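Local coordinates for protein lectin (Pleurotus ostreatus, PDB 6LI7) that binds sugars such as N-acetylgalactosamine at a calcium site and is a mushroom lectin whose recognition of sugars is promiscuous, at residues I70-F75 and A135-V140; D97-F102 and T111-R116. All coordinates share one frame; numbering follows the deposited sequence.

Interaction 1 of 2, residues I70-F75 and A135-V140. With CA (calcium ion), chain F.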
loop_
_atom_site.group_PDB
_atom_site.type_symbol
_atom_site.label_atom_id
_atom_site.label_comp_id
_atom_site.label_asym_id
_atom_site.label_seq_id
_atom_site.Cartn_x
_atom_site.Cartn_y
_atom_site.Cartn_z
ATOM N N ILE A 70 10.760 -17.492 23.842
ATOM C CA ILE A 70 9.769 -17.776 22.773
ATOM C C ILE A 70 8.416 -17.427 23.349
ATOM O O ILE A 70 8.102 -17.860 24.415
ATOM C CB ILE A 70 9.871 -19.234 22.293
ATOM C CG1 ILE A 70 11.206 -19.458 21.587
ATOM C CG2 ILE A 70 8.678 -19.553 21.416
ATOM C CD1 ILE A 70 11.488 -20.885 21.231
ATOM N N SER A 71 7.659 -16.581 22.681
ATOM C CA SER A 71 6.417 -16.023 23.239
ATOM C C SER A 71 5.658 -15.267 22.161
ATOM O O SER A 71 6.313 -14.787 21.173
ATOM C CB SER A 71 6.726 -15.088 24.394
ATOM O OG SER A 71 7.767 -14.160 24.095
ATOM N N THR A 72 4.367 -15.071 22.390
ATOM C CA THR A 72 3.496 -14.160 21.606
ATOM C C THR A 72 3.013 -13.083 22.557
ATOM O O THR A 72 2.629 -13.438 23.651
ATOM C CB THR A 72 2.330 -14.943 20.969
ATOM O OG1 THR A 72 2.959 -15.981 20.222
ATOM C CG2 THR A 72 1.420 -14.102 20.090
ATOM N N ARG A 73 3.029 -11.824 22.139
ATOM C CA ARG A 73 2.642 -10.692 22.991
ATOM C C ARG A 73 1.781 -9.734 22.186
ATOM O O ARG A 73 1.989 -9.523 20.986
ATOM C CB ARG A 73 3.884 -10.004 23.573
ATOM C CG ARG A 73 4.765 -10.924 24.410
ATOM C CD ARG A 73 4.067 -11.229 25.718
ATOM N NE ARG A 73 4.882 -12.004 26.635
ATOM C CZ ARG A 73 4.717 -13.309 26.886
ATOM N NH1 ARG A 73 3.783 -14.019 26.258
ATOM N NH2 ARG A 73 5.500 -13.909 27.754
ATOM N N PRO A 74 0.777 -9.143 22.861
ATOM C CA PRO A 74 -0.100 -8.165 22.243
ATOM C C PRO A 74 0.399 -6.734 22.403
ATOM O O PRO A 74 1.004 -6.410 23.467
ATOM C CB PRO A 74 -1.386 -8.296 23.060
ATOM C CG PRO A 74 -0.898 -8.675 24.458
ATOM C CD PRO A 74 0.372 -9.478 24.245
ATOM N N PHE A 75 0.020 -5.897 21.442
ATOM C CA PHE A 75 0.264 -4.439 21.466
ATOM C C PHE A 75 -0.954 -3.757 20.872
ATOM O O PHE A 75 -1.440 -4.262 19.860
ATOM C CB PHE A 75 1.546 -4.110 20.691
ATOM C CG PHE A 75 2.743 -4.885 21.171
ATOM C CD1 PHE A 75 3.548 -4.385 22.191
ATOM C CD2 PHE A 75 3.013 -6.143 20.668
ATOM C CE1 PHE A 75 4.607 -5.120 22.690
ATOM C CE2 PHE A 75 4.107 -6.869 21.135
ATOM C CZ PHE A 75 4.897 -6.354 22.157
ATOM N N ALA A 135 -0.107 -8.537 17.147
ATOM C CA ALA A 135 0.417 -9.707 17.871
ATOM C C ALA A 135 1.831 -9.927 17.367
ATOM O O ALA A 135 1.965 -10.146 16.143
ATOM C CB ALA A 135 -0.433 -10.941 17.633
ATOM N N GLY A 136 2.840 -9.810 18.245
ATOM C CA GLY A 136 4.247 -10.060 17.883
ATOM C C GLY A 136 4.660 -11.399 18.425
ATOM O O GLY A 136 4.070 -11.819 19.431
ATOM N N GLN A 137 5.591 -12.072 17.775
ATOM C CA GLN A 137 6.062 -13.393 18.230
ATOM C C GLN A 137 7.573 -13.378 18.197
ATOM O O GLN A 137 8.157 -13.064 17.136
ATOM C CB GLN A 137 5.619 -14.583 17.358
ATOM C CG GLN A 137 4.110 -14.654 17.145
ATOM C CD GLN A 137 3.761 -15.597 16.003
ATOM O OE1 GLN A 137 4.311 -16.688 15.931
ATOM N NE2 GLN A 137 2.930 -15.142 15.065
ATOM N N ASN A 138 8.168 -13.791 19.292
ATOM C CA ASN A 138 9.595 -14.152 19.337
ATOM C C ASN A 138 9.679 -15.659 19.103
ATOM O O ASN A 138 9.037 -16.421 19.881
ATOM C CB ASN A 138 10.188 -13.810 20.688
ATOM C CG ASN A 138 11.678 -13.924 20.688
ATOM O OD1 ASN A 138 12.295 -13.765 19.619
ATOM N ND2 ASN A 138 12.243 -14.138 21.875
ATOM N N LEU A 139 10.450 -16.067 18.102
ATOM C CA LEU A 139 10.447 -17.479 17.646
ATOM C C LEU A 139 11.779 -18.136 17.960
ATOM O O LEU A 139 11.823 -19.303 17.781
ATOM C CB LEU A 139 10.128 -17.569 16.149
ATOM C CG LEU A 139 8.701 -17.156 15.790
ATOM C CD1 LEU A 139 8.493 -17.189 14.284
ATOM C CD2 LEU A 139 7.675 -18.030 16.491
ATOM N N VAL A 140 12.805 -17.425 18.414
ATOM C CA VAL A 140 14.112 -18.045 18.763
ATOM C C VAL A 140 14.398 -17.768 20.237
ATOM O O VAL A 140 14.316 -16.565 20.661
ATOM C CB VAL A 140 15.201 -17.493 17.845
ATOM C CG1 VAL A 140 16.560 -18.039 18.208
ATOM C CG2 VAL A 140 14.868 -17.781 16.390
HETATM CA CA CA F . 13.890 -13.034 18.060
#
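With chi1 near -55° in both Thr72 and Gln137, OG1 of the threonine and CG of the glutamine each stand anti to their own carbonyl carbon, and the two side chains run side by side in the same direction. Thr72 OG1 lies 3.5 Å from Gln137 CG, while Thr72 CG2 drops toward Gly136 O. On the other face, Asn138 CG is anti to its backbone N (chi1 -169°), which carries OD1 to the calcium ion at 2.4 Å; its ND2 donates to Ile69 O, fixing the turn of the amide. Ser71 OG, near Asn138 CB, is bonded to the same carbonyl. Strands 71-80 and 129-138 are antiparallel neighbours in one sheet of this all-beta domain. Ser71 and Asn138 form one hydrogen-bonded pair (Ser71 N to Asn138 O 3.1 Å, Asn138 N to Ser71 O 2.8 Å), and Arg73 and Gly136 form the next. The Phe75 ring comes edge-on to Gly136 N, with CE2 4.3 Å away. Arg73 turns away: NH1 reaches Thr72 O at 2.9 Å from above the carbonyl plane, NH2 makes a salt bridge with Glu60, and Ser71 CB lies over one guanidinium face, toward its rim. Beyond the strands, Ile70 CD1 rests 3.8 Å from Leu139 O.

Interaction 2 of 2, residues D97-F102 and T111-R116. With CA (calcium ion), chain F; NAG (2-acetamido-2-deoxy-beta-D-glucopyranose), chain B.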
loop_
_atom_site.group_PDB
_atom_site.type_symbol
_atom_site.label_atom_id
_atom_site.label_comp_id
_atom_site.label_asym_id
_atom_site.label_seq_id
_atom_site.Cartn_x
_atom_site.Cartn_y
_atom_site.Cartn_z
ATOM N N ASP A 97 10.778 -8.640 14.835
ATOM C CA ASP A 97 11.672 -9.722 15.266
ATOM C C ASP A 97 10.822 -10.529 16.241
ATOM O O ASP A 97 10.689 -10.090 17.380
ATOM C CB ASP A 97 12.963 -9.182 15.883
ATOM C CG ASP A 97 13.884 -10.290 16.360
ATOM O OD1 ASP A 97 13.412 -11.459 16.437
ATOM O OD2 ASP A 97 15.075 -10.009 16.572
ATOM N N ASP A 98 10.244 -11.683 15.824
ATOM C CA ASP A 98 10.479 -12.378 14.567
ATOM C C ASP A 98 9.269 -12.278 13.629
ATOM O O ASP A 98 9.447 -12.394 12.426
ATOM C CB ASP A 98 10.703 -13.873 14.823
ATOM C CG ASP A 98 12.019 -14.164 15.520
ATOM O OD1 ASP A 98 13.023 -14.257 14.809
ATOM O OD2 ASP A 98 12.029 -14.279 16.779
ATOM N N ALA A 99 8.051 -12.109 14.140
ATOM C CA ALA A 99 6.871 -12.155 13.258
ATOM C C ALA A 99 5.729 -11.334 13.852
ATOM O O ALA A 99 5.733 -11.105 15.068
ATOM C CB ALA A 99 6.467 -13.623 13.047
ATOM N N HIS A 100 4.758 -10.959 13.023
ATOM C CA HIS A 100 3.627 -10.093 13.428
ATOM C C HIS A 100 2.336 -10.477 12.706
ATOM O O HIS A 100 2.382 -10.893 11.530
ATOM C CB HIS A 100 3.986 -8.621 13.218
ATOM C CG HIS A 100 4.246 -8.266 11.810
ATOM N ND1 HIS A 100 5.513 -8.300 11.291
ATOM C CD2 HIS A 100 3.400 -7.909 10.805
ATOM C CE1 HIS A 100 5.445 -8.011 9.991
ATOM N NE2 HIS A 100 4.150 -7.769 9.676
ATOM N N THR A 101 1.225 -10.186 13.355
ATOM C CA THR A 101 -0.101 -10.062 12.716
ATOM C C THR A 101 -0.606 -8.690 13.056
ATOM O O THR A 101 -0.582 -8.338 14.276
ATOM C CB THR A 101 -1.074 -11.135 13.214
ATOM O OG1 THR A 101 -0.358 -12.341 13.020
ATOM C CG2 THR A 101 -2.404 -11.146 12.496
ATOM N N PHE A 102 -1.075 -7.967 12.049
ATOM C CA PHE A 102 -1.530 -6.564 12.172
ATOM C C PHE A 102 -3.062 -6.466 12.015
ATOM O O PHE A 102 -3.608 -6.953 10.992
ATOM C CB PHE A 102 -0.805 -5.715 11.120
ATOM C CG PHE A 102 -0.709 -4.258 11.467
ATOM C CD1 PHE A 102 -1.832 -3.453 11.482
ATOM C CD2 PHE A 102 0.513 -3.688 11.831
ATOM C CE1 PHE A 102 -1.728 -2.103 11.819
ATOM C CE2 PHE A 102 0.611 -2.343 12.157
ATOM C CZ PHE A 102 -0.509 -1.546 12.147
ATOM N N THR A 111 -0.104 -10.331 7.828
ATOM C CA THR A 111 0.810 -11.184 8.583
ATOM C C THR A 111 2.158 -11.025 7.900
ATOM O O THR A 111 2.171 -10.990 6.670
ATOM C CB THR A 111 0.258 -12.613 8.632
ATOM O OG1 THR A 111 -1.031 -12.480 9.231
ATOM C CG2 THR A 111 1.088 -13.547 9.477
ATOM N N GLY A 112 3.247 -11.001 8.664
ATOM C CA GLY A 112 4.598 -10.841 8.094
ATOM C C GLY A 112 5.647 -11.284 9.096
ATOM O O GLY A 112 5.265 -11.738 10.163
ATOM N N ALA A 113 6.918 -11.025 8.811
ATOM C CA ALA A 113 8.058 -11.488 9.601
ATOM C C ALA A 113 9.284 -10.743 9.132
ATOM O O ALA A 113 9.451 -10.595 7.923
ATOM C CB ALA A 113 8.266 -12.970 9.419
ATOM N N GLY A 114 10.164 -10.357 10.047
ATOM C CA GLY A 114 11.525 -9.967 9.636
ATOM C C GLY A 114 11.775 -8.498 9.879
ATOM O O GLY A 114 10.829 -7.644 9.786
ATOM N N PHE A 115 13.023 -8.177 10.177
ATOM C CA PHE A 115 13.430 -6.826 10.653
ATOM C C PHE A 115 14.350 -6.148 9.651
ATOM O O PHE A 115 14.539 -4.932 9.776
ATOM C CB PHE A 115 14.058 -6.956 12.031
ATOM C CG PHE A 115 15.268 -7.851 12.125
ATOM C CD1 PHE A 115 16.527 -7.336 11.854
ATOM C CD2 PHE A 115 15.150 -9.157 12.597
ATOM C CE1 PHE A 115 17.647 -8.148 11.996
ATOM C CE2 PHE A 115 16.261 -9.978 12.708
ATOM C CZ PHE A 115 17.503 -9.478 12.369
ATOM N N ARG A 116 14.818 -6.865 8.640
ATOM C CA ARG A 116 15.745 -6.300 7.651
ATOM C C ARG A 116 14.968 -5.473 6.628
ATOM O O ARG A 116 15.513 -4.521 6.056
ATOM C CB ARG A 116 16.478 -7.451 6.971
ATOM C CG ARG A 116 17.355 -8.262 7.911
ATOM C CD ARG A 116 18.807 -7.871 7.860
ATOM N NE ARG A 116 19.620 -8.726 8.743
ATOM C CZ ARG A 116 20.473 -8.274 9.688
ATOM N NH1 ARG A 116 20.660 -6.982 9.882
ATOM N NH2 ARG A 116 21.136 -9.119 10.458
HETATM CA CA CA F . 13.890 -13.034 18.060
HETATM C C1 NAG B . -4.384 -12.394 2.525
HETATM C C2 NAG B . -3.706 -13.514 1.611
HETATM C C3 NAG B . -2.324 -13.842 2.175
HETATM C C4 NAG B . -1.617 -12.627 2.736
HETATM C C5 NAG B . -2.330 -12.268 4.006
HETATM C C6 NAG B . -1.481 -11.352 4.924
HETATM C C7 NAG B . -3.662 -16.035 0.763
HETATM C C8 NAG B . -2.355 -16.116 -0.038
HETATM N N2 NAG B . -4.276 -14.881 1.374
HETATM O O3 NAG B . -1.465 -14.404 1.175
HETATM O O4 NAG B . -0.297 -13.024 3.068
HETATM O O5 NAG B . -3.635 -11.781 3.627
HETATM O O6 NAG B . -0.400 -10.683 4.269
HETATM O O7 NAG B . -4.124 -17.169 0.864
#
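The imidazole of His100 packs directly on the backbone of Gly112, whose carbonyl carbon sits above one ring face, offset toward the rim, with His100 CE1 3.4 Å from Gly112 C. A chi1 of 63° places the ring there, between its own backbone N and carbonyl carbon. Ser96 OG at ND1 and Gln119 OE1 at NE2 fix its rotation. On the other face of the sheet from His100, Thr101 and Thr111 run side by side, Thr101 CG2 3.8 Å from Thr111 OG1, and Ala99 CB meets Ala113 CB at 4.1 Å. These strands form a beta hairpin, with His100 and Gly112 as a hydrogen-bonded pair, 3.0 Å from His100 N to Gly112 O. Toward the calcium ion the pairing gives way to a weak Gly114 N to Asp98 O bond. Here Phe115 lies alongside Asp97, its ring plane and that of the carboxylate 21° apart, with CD2 3.9 Å from Asp97 CB. Asp97 OD1 binds calcium at 2.3 Å and OD2 accepts from Trp204 NE1; Asp98, after a cis peptide, gives OD2 to the metal at 2.6 Å and also accepts from Leu139 N there. With two neighbouring carboxylates turned onto one cation, their mutual repulsion is probably offset by the metal charge.

Interactions 1 and 2, with centres 10 Å apart, belong to one sheet in which strands 129-138 and 99-104 are neighbours, and interaction 2 is nested in the chain between the two segments of interaction 1. They converge on the same calcium ion: 135-140 supplies Asn138 OD1 and 97-102 supplies Asp97 OD1 and Asp98 OD2, while Ser143 and Pro144 complete the protein ligands. Asp98 ties the two together, its OD2 2.7 Å from Leu139 N and its N 2.8 Å from Gln137 O, both probable hydrogen bonds. Asp98 and Ala99 together face Gln137 as a classic beta bulge. Thr111 N comes within 3.4 Å of C6 of a glycan N-acetylglucosamine; GalNAc is bound at the other calcium ion, that of Asp259 and Asp260.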